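Kappa-carrageenase (Zobellia galactanivorans, PDB 5OCR) probably hydrolyses kappa-carrageenan, a sulfated galactan of red algae, through the family 16 glycoside hydrolase domain described here, one part of a longer protein. Local coordinates at residues G132-S137 with W229-N234; F119-D124 with S137-V142. All coordinates share one frame; numbering follows the deposited sequence. Where two conformers were deposited one is given.

Contact 1: G132-S137 with W229-N234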
loop_
_atom_site.group_PDB
_atom_site.type_symbol
_atom_site.label_atom_id
_atom_site.label_comp_id
_atom_site.label_asym_id
_atom_site.label_seq_id
_atom_site.Cartn_x
_atom_site.Cartn_y
_atom_site.Cartn_z
ATOM N N GLY A 132 10.883 24.083 -0.232
ATOM C CA GLY A 132 11.350 23.202 0.833
ATOM C C GLY A 132 10.158 22.494 1.499
ATOM O O GLY A 132 10.362 21.587 2.355
ATOM N N GLU A 133 8.931 22.917 1.183
ATOM C CA GLU A 133 7.789 22.324 1.837
ATOM C C GLU A 133 7.360 21.067 1.138
ATOM O O GLU A 133 7.717 20.842 -0.037
ATOM C CB GLU A 133 6.632 23.335 1.923
ATOM C CG GLU A 133 6.951 24.579 2.795
ATOM C CD GLU A 133 7.493 24.309 4.203
ATOM O OE1 GLU A 133 7.353 23.195 4.743
ATOM O OE2 GLU A 133 8.081 25.253 4.796
ATOM N N THR A 134 6.529 20.260 1.804
ATOM C CA THR A 134 6.098 18.946 1.232
ATOM C C THR A 134 4.926 19.130 0.318
ATOM O O THR A 134 3.951 19.722 0.730
ATOM C CB THR A 134 5.665 18.052 2.413
ATOM O OG1 THR A 134 6.786 17.852 3.272
ATOM C CG2 THR A 134 5.189 16.631 1.913
ATOM N N VAL A 135 5.052 18.643 -0.910
ATOM C CA VAL A 135 3.978 18.618 -1.924
ATOM C C VAL A 135 3.130 17.353 -1.716
ATOM O O VAL A 135 1.932 17.391 -1.891
ATOM C CB VAL A 135 4.712 18.586 -3.293
ATOM C CG1 VAL A 135 3.787 18.255 -4.480
ATOM C CG2 VAL A 135 5.423 19.932 -3.490
ATOM N N TYR A 136 3.797 16.237 -1.400
ATOM C CA TYR A 136 3.096 14.949 -1.390
ATOM C C TYR A 136 3.765 14.102 -0.311
ATOM O O TYR A 136 5.005 14.100 -0.211
ATOM C CB TYR A 136 3.316 14.280 -2.746
ATOM C CG TYR A 136 2.878 12.776 -2.780
ATOM C CD1 TYR A 136 1.547 12.455 -2.883
ATOM C CD2 TYR A 136 3.823 11.738 -2.680
ATOM C CE1 TYR A 136 1.118 11.095 -2.974
ATOM C CE2 TYR A 136 3.437 10.399 -2.807
ATOM C CZ TYR A 136 2.084 10.082 -2.858
ATOM O OH TYR A 136 1.676 8.725 -2.960
ATOM N N SER A 137 2.959 13.408 0.488
ATOM C CA SER A 137 3.464 12.545 1.600
ATOM C C SER A 137 2.900 11.127 1.410
ATOM O O SER A 137 1.626 11.012 1.262
ATOM C CB SER A 137 2.875 13.073 2.932
ATOM O OG SER A 137 3.612 14.196 3.351
ATOM N N TRP A 229 6.506 13.910 6.462
ATOM C CA TRP A 229 5.219 13.214 6.462
ATOM C C TRP A 229 4.236 13.805 7.443
ATOM O O TRP A 229 3.807 13.155 8.451
ATOM C CB TRP A 229 5.453 11.683 6.659
ATOM C CG TRP A 229 6.302 11.233 5.531
ATOM C CD1 TRP A 229 5.852 10.832 4.269
ATOM C CD2 TRP A 229 7.769 11.189 5.478
ATOM N NE1 TRP A 229 6.920 10.565 3.444
ATOM C CE2 TRP A 229 8.115 10.808 4.115
ATOM C CE3 TRP A 229 8.819 11.470 6.409
ATOM C CZ2 TRP A 229 9.489 10.697 3.704
ATOM C CZ3 TRP A 229 10.187 11.370 5.971
ATOM C CH2 TRP A 229 10.475 10.986 4.673
ATOM N N HIS A 230 3.902 15.071 7.147
ATOM C CA HIS A 230 3.061 15.861 7.998
ATOM C C HIS A 230 1.853 16.321 7.271
ATOM O O HIS A 230 1.236 17.294 7.737
ATOM C CB HIS A 230 3.813 17.072 8.587
ATOM C CG HIS A 230 5.125 16.678 9.269
ATOM N ND1 HIS A 230 5.151 16.179 10.503
ATOM C CD2 HIS A 230 6.449 16.701 8.828
ATOM C CE1 HIS A 230 6.417 15.934 10.883
ATOM N NE2 HIS A 230 7.212 16.210 9.849
ATOM N N ARG A 231 1.511 15.743 6.125
ATOM C CA ARG A 231 0.307 16.199 5.391
ATOM C C ARG A 231 -0.850 15.216 5.705
ATOM O O ARG A 231 -0.601 14.076 6.078
ATOM C CB ARG A 231 0.596 16.172 3.884
ATOM C CG ARG A 231 1.664 17.189 3.457
ATOM C CD ARG A 231 1.940 17.082 1.961
ATOM N NE ARG A 231 0.772 16.950 1.128
ATOM C CZ ARG A 231 0.041 17.982 0.711
ATOM N NH1 ARG A 231 0.380 19.211 1.057
ATOM N NH2 ARG A 231 -1.001 17.782 -0.081
ATOM N N PRO A 232 -2.110 15.635 5.531
ATOM C CA PRO A 232 -3.237 14.684 5.739
ATOM C C PRO A 232 -3.221 13.603 4.643
ATOM O O PRO A 232 -2.950 13.900 3.461
ATOM C CB PRO A 232 -4.506 15.567 5.538
ATOM C CG PRO A 232 -3.991 17.009 5.832
ATOM C CD PRO A 232 -2.582 17.026 5.232
ATOM N N MET A 233 -3.384 12.354 5.080
ATOM C CA MET A 233 -3.270 11.191 4.169
ATOM C C MET A 233 -4.488 10.298 4.310
ATOM O O MET A 233 -5.045 10.146 5.419
ATOM C CB MET A 233 -2.051 10.355 4.617
ATOM C CG MET A 233 -0.743 11.140 4.228
ATOM S SD MET A 233 0.718 10.300 4.905
ATOM C CE MET A 233 0.545 10.578 6.634
ATOM N N ASN A 234 -4.862 9.669 3.200
ATOM C CA ASN A 234 -5.952 8.680 3.153
ATOM C C ASN A 234 -5.431 7.295 3.429
ATOM O O ASN A 234 -4.272 6.988 3.104
ATOM C CB ASN A 234 -6.677 8.672 1.827
ATOM C CG ASN A 234 -7.223 10.044 1.458
ATOM O OD1 ASN A 234 -6.485 10.901 0.971
ATOM N ND2 ASN A 234 -8.486 10.238 1.676
#
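The side chain of R231 runs alongside the turning backbone of 134-136 and passes T134 in the opposite direction, with T134 CG2 3.3 Å from R231 CD. Beyond that carbon the arginine offers its flat end to the chain: V135 O stands 3.2 Å above the guanidinium plane of R231, over its centre. R231 NE is close to this oxygen, but the angle is too poor for a hydrogen bond. The aliphatic part of R231 is extended at chi2 and bends at chi3 (43°), which brings the face of the planar group against the carbonyl oxygen. S137 packs against the arginine's aliphatic part, its OG 3.6 Å from R231 CG, while its CB meets W229 CD1 at 4.0 Å, obliquely to the indole. M233 also touches S137, with SD 4.0 Å from S137 CB and CG 3.8 Å from S137 O. Both R231 and S137 were deposited in two conformers, so these details belong to one of them.

The polar ends are tied outside this interface. D124 forms a salt bridge with R231 NH2 and S123 OG a hydrogen bond with R231 NE, which together fix the rotation of the guanidinium. W229 NE1 bonds to H165 O, and T134 OG1 to Y228 O, so the indole and the threonine each have their orientation set from elsewhere. The segments themselves meet through packing and the carbonyl oxygen set over the guanidinium, without a hydrogen bond. V135 and Y136 both face V167, a classic beta bulge where strand 134-144 turns a corner, and the loop 229-232 packs against that corner before leading into strand 233-241 of the family 16 beta-jellyroll.

Contact 2: F119-D124 with S137-V142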
loop_
_atom_site.group_PDB
_atom_site.type_symbol
_atom_site.label_atom_id
_atom_site.label_comp_id
_atom_site.label_asym_id
_atom_site.label_seq_id
_atom_site.Cartn_x
_atom_site.Cartn_y
_atom_site.Cartn_z
ATOM N N PHE A 119 -0.523 -1.930 2.301
ATOM C CA PHE A 119 -1.326 -1.086 3.221
ATOM C C PHE A 119 -0.522 0.215 3.303
ATOM O O PHE A 119 0.690 0.189 3.598
ATOM C CB PHE A 119 -1.328 -1.808 4.591
ATOM C CG PHE A 119 -1.980 -1.036 5.708
ATOM C CD1 PHE A 119 -3.174 -0.228 5.493
ATOM C CD2 PHE A 119 -1.557 -1.254 7.049
ATOM C CE1 PHE A 119 -3.770 0.389 6.602
ATOM C CE2 PHE A 119 -2.191 -0.631 8.119
ATOM C CZ PHE A 119 -3.305 0.204 7.900
ATOM N N TRP A 120 -1.161 1.365 3.058
ATOM C CA TRP A 120 -0.345 2.571 2.896
ATOM C C TRP A 120 -1.198 3.800 3.065
ATOM O O TRP A 120 -2.440 3.722 3.001
ATOM C CB TRP A 120 0.397 2.553 1.533
ATOM C CG TRP A 120 -0.466 2.390 0.304
ATOM C CD1 TRP A 120 -1.298 1.287 -0.053
ATOM C CD2 TRP A 120 -0.601 3.356 -0.782
ATOM N NE1 TRP A 120 -1.875 1.520 -1.261
ATOM C CE2 TRP A 120 -1.534 2.778 -1.734
ATOM C CE3 TRP A 120 -0.014 4.593 -1.062
ATOM C CZ2 TRP A 120 -1.841 3.420 -2.969
ATOM C CZ3 TRP A 120 -0.405 5.293 -2.259
ATOM C CH2 TRP A 120 -1.267 4.715 -3.204
ATOM N N LEU A 121 -0.541 4.917 3.343
ATOM C CA LEU A 121 -1.240 6.204 3.658
ATOM C C LEU A 121 -0.708 7.176 2.620
ATOM O O LEU A 121 0.483 7.212 2.383
ATOM C CB LEU A 121 -0.903 6.712 5.094
ATOM C CG LEU A 121 -0.774 5.555 6.141
ATOM C CD1 LEU A 121 -0.234 6.078 7.474
ATOM C CD2 LEU A 121 -2.143 4.896 6.349
ATOM N N TYR A 122 -1.559 8.012 1.961
ATOM C CA TYR A 122 -0.982 8.928 0.998
ATOM C C TYR A 122 -1.855 10.178 0.911
ATOM O O TYR A 122 -3.060 10.132 1.192
ATOM C CB TYR A 122 -0.769 8.333 -0.400
ATOM C CG TYR A 122 -1.999 8.173 -1.252
ATOM C CD1 TYR A 122 -2.973 7.208 -0.940
ATOM C CD2 TYR A 122 -2.152 8.942 -2.375
ATOM C CE1 TYR A 122 -4.104 7.024 -1.745
ATOM C CE2 TYR A 122 -3.242 8.766 -3.198
ATOM C CZ TYR A 122 -4.228 7.827 -2.870
ATOM O OH TYR A 122 -5.311 7.739 -3.713
ATOM N N SER A 123 -1.181 11.300 0.596
ATOM C CA SER A 123 -1.913 12.595 0.438
ATOM C C SER A 123 -2.207 12.966 -0.967
ATOM O O SER A 123 -1.812 12.303 -1.906
ATOM C CB SER A 123 -1.078 13.765 0.914
ATOM O OG SER A 123 0.153 13.879 0.182
ATOM N N ASP A 124 -2.920 14.101 -1.114
ATOM C CA ASP A 124 -2.932 14.659 -2.459
ATOM C C ASP A 124 -1.621 15.383 -2.771
ATOM O O ASP A 124 -0.662 15.330 -1.991
ATOM C CB ASP A 124 -4.182 15.516 -2.707
ATOM C CG ASP A 124 -4.252 16.750 -1.824
ATOM O OD1 ASP A 124 -3.263 17.118 -1.142
ATOM O OD2 ASP A 124 -5.346 17.399 -1.814
ATOM N N SER A 137 2.959 13.408 0.488
ATOM C CA SER A 137 3.464 12.545 1.600
ATOM C C SER A 137 2.900 11.127 1.410
ATOM O O SER A 137 1.626 11.012 1.262
ATOM C CB SER A 137 2.875 13.073 2.932
ATOM O OG SER A 137 3.612 14.196 3.351
ATOM N N GLU A 138 3.752 10.085 1.494
ATOM C CA GLU A 138 3.251 8.727 1.380
ATOM C C GLU A 138 4.022 7.906 2.437
ATOM O O GLU A 138 5.217 7.945 2.435
ATOM C CB GLU A 138 3.544 8.169 0.014
ATOM C CG GLU A 138 3.132 6.694 -0.070
ATOM C CD GLU A 138 3.390 6.128 -1.461
ATOM O OE1 GLU A 138 3.307 6.932 -2.442
ATOM O OE2 GLU A 138 3.632 4.885 -1.591
ATOM N N ILE A 139 3.300 7.172 3.270
ATOM C CA ILE A 139 3.885 6.191 4.187
ATOM C C ILE A 139 3.374 4.790 3.789
ATOM O O ILE A 139 2.158 4.478 3.872
ATOM C CB ILE A 139 3.407 6.500 5.661
ATOM C CG1 ILE A 139 3.849 7.925 6.076
ATOM C CG2 ILE A 139 3.990 5.362 6.568
ATOM C CD1 ILE A 139 3.411 8.284 7.497
ATOM N N ASP A 140 4.303 3.909 3.435
ATOM C CA ASP A 140 3.912 2.507 3.121
ATOM C C ASP A 140 4.003 1.745 4.424
ATOM O O ASP A 140 5.085 1.553 4.933
ATOM C CB ASP A 140 4.835 1.929 2.041
ATOM C CG ASP A 140 4.690 2.604 0.771
ATOM O OD1 ASP A 140 3.677 3.339 0.538
ATOM O OD2 ASP A 140 5.605 2.508 0.002
ATOM N N VAL A 141 2.873 1.303 4.959
ATOM C CA VAL A 141 2.962 0.504 6.143
ATOM C C VAL A 141 3.542 -0.877 5.840
ATOM O O VAL A 141 4.403 -1.377 6.577
ATOM C CB VAL A 141 1.586 0.329 6.787
ATOM C CG1 VAL A 141 1.784 -0.576 8.064
ATOM C CG2 VAL A 141 0.985 1.733 7.041
ATOM N N VAL A 142 3.131 -1.452 4.688
ATOM C CA VAL A 142 3.845 -2.609 4.161
ATOM C C VAL A 142 3.536 -2.788 2.689
ATOM O O VAL A 142 2.438 -2.412 2.164
ATOM C CB VAL A 142 3.469 -3.913 4.893
ATOM C CG1 VAL A 142 2.096 -4.441 4.532
ATOM C CG2 VAL A 142 4.531 -4.968 4.596
#
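V141 lies alongside F119, both side chains pointing the same way, with V141 CB 3.5 Å from F119 CD2 and V141 CG2 over one face of the ring in a CH-pi contact. This is the tight part: F119 O accepts V142 N at 3.1 Å and, more weakly, V141 N, while L121 and I139 pack on the same apolar side, L121 CD1 4.1 Å from I139 CB. L121 and I139 also exchange backbone bonds in both directions.

The opposite face is more open where W120 and E138 are partly exposed. There E138 OE2 lies 3.7 Å from W120 CE3, carboxylate and indole planes 51° apart, and bonds to a glycerol, probably from the crystallisation liquor; E138 OE1 is hydrogen-bonded to Y136 OH. D140 on this face is buried, its OD1 3.5 Å from W120 CB. At the strand end S123 OG receives S137 N at 2.9 Å in a nearly straight bond (170°) and donates to D124 O. With an alanine here, S137 N and R231 NE are likely to lose their shared acceptor and D124 O its donor.

The classic bulge of V141 and V142 opposite F119 falls within the ExDxxE family 16 signature of 138-143, whose outer glutamates are catalytic in relatives.

Contacts 1 and 2 share S137 and strand 134-144 but lie at different depths: contact 2 is centred about 7 Å from the chain centre, contact 1 about 16 Å, although both are largely buried. Strand 115-122 runs between 134-144 and 233-241, so contact 2 is a ladder between adjacent strands, whereas contact 1 joins the two strands that flank 115-122 at their ends, by side-chain packing in place of backbone bonds. The chemistry differs accordingly: a bulged ladder with an apolar side and an acidic side near the centre, against an arginine packed on backbone and serine farther out. Besides the R231 salt bridge, N234 N probably bonds to Y122 O, tying the two together.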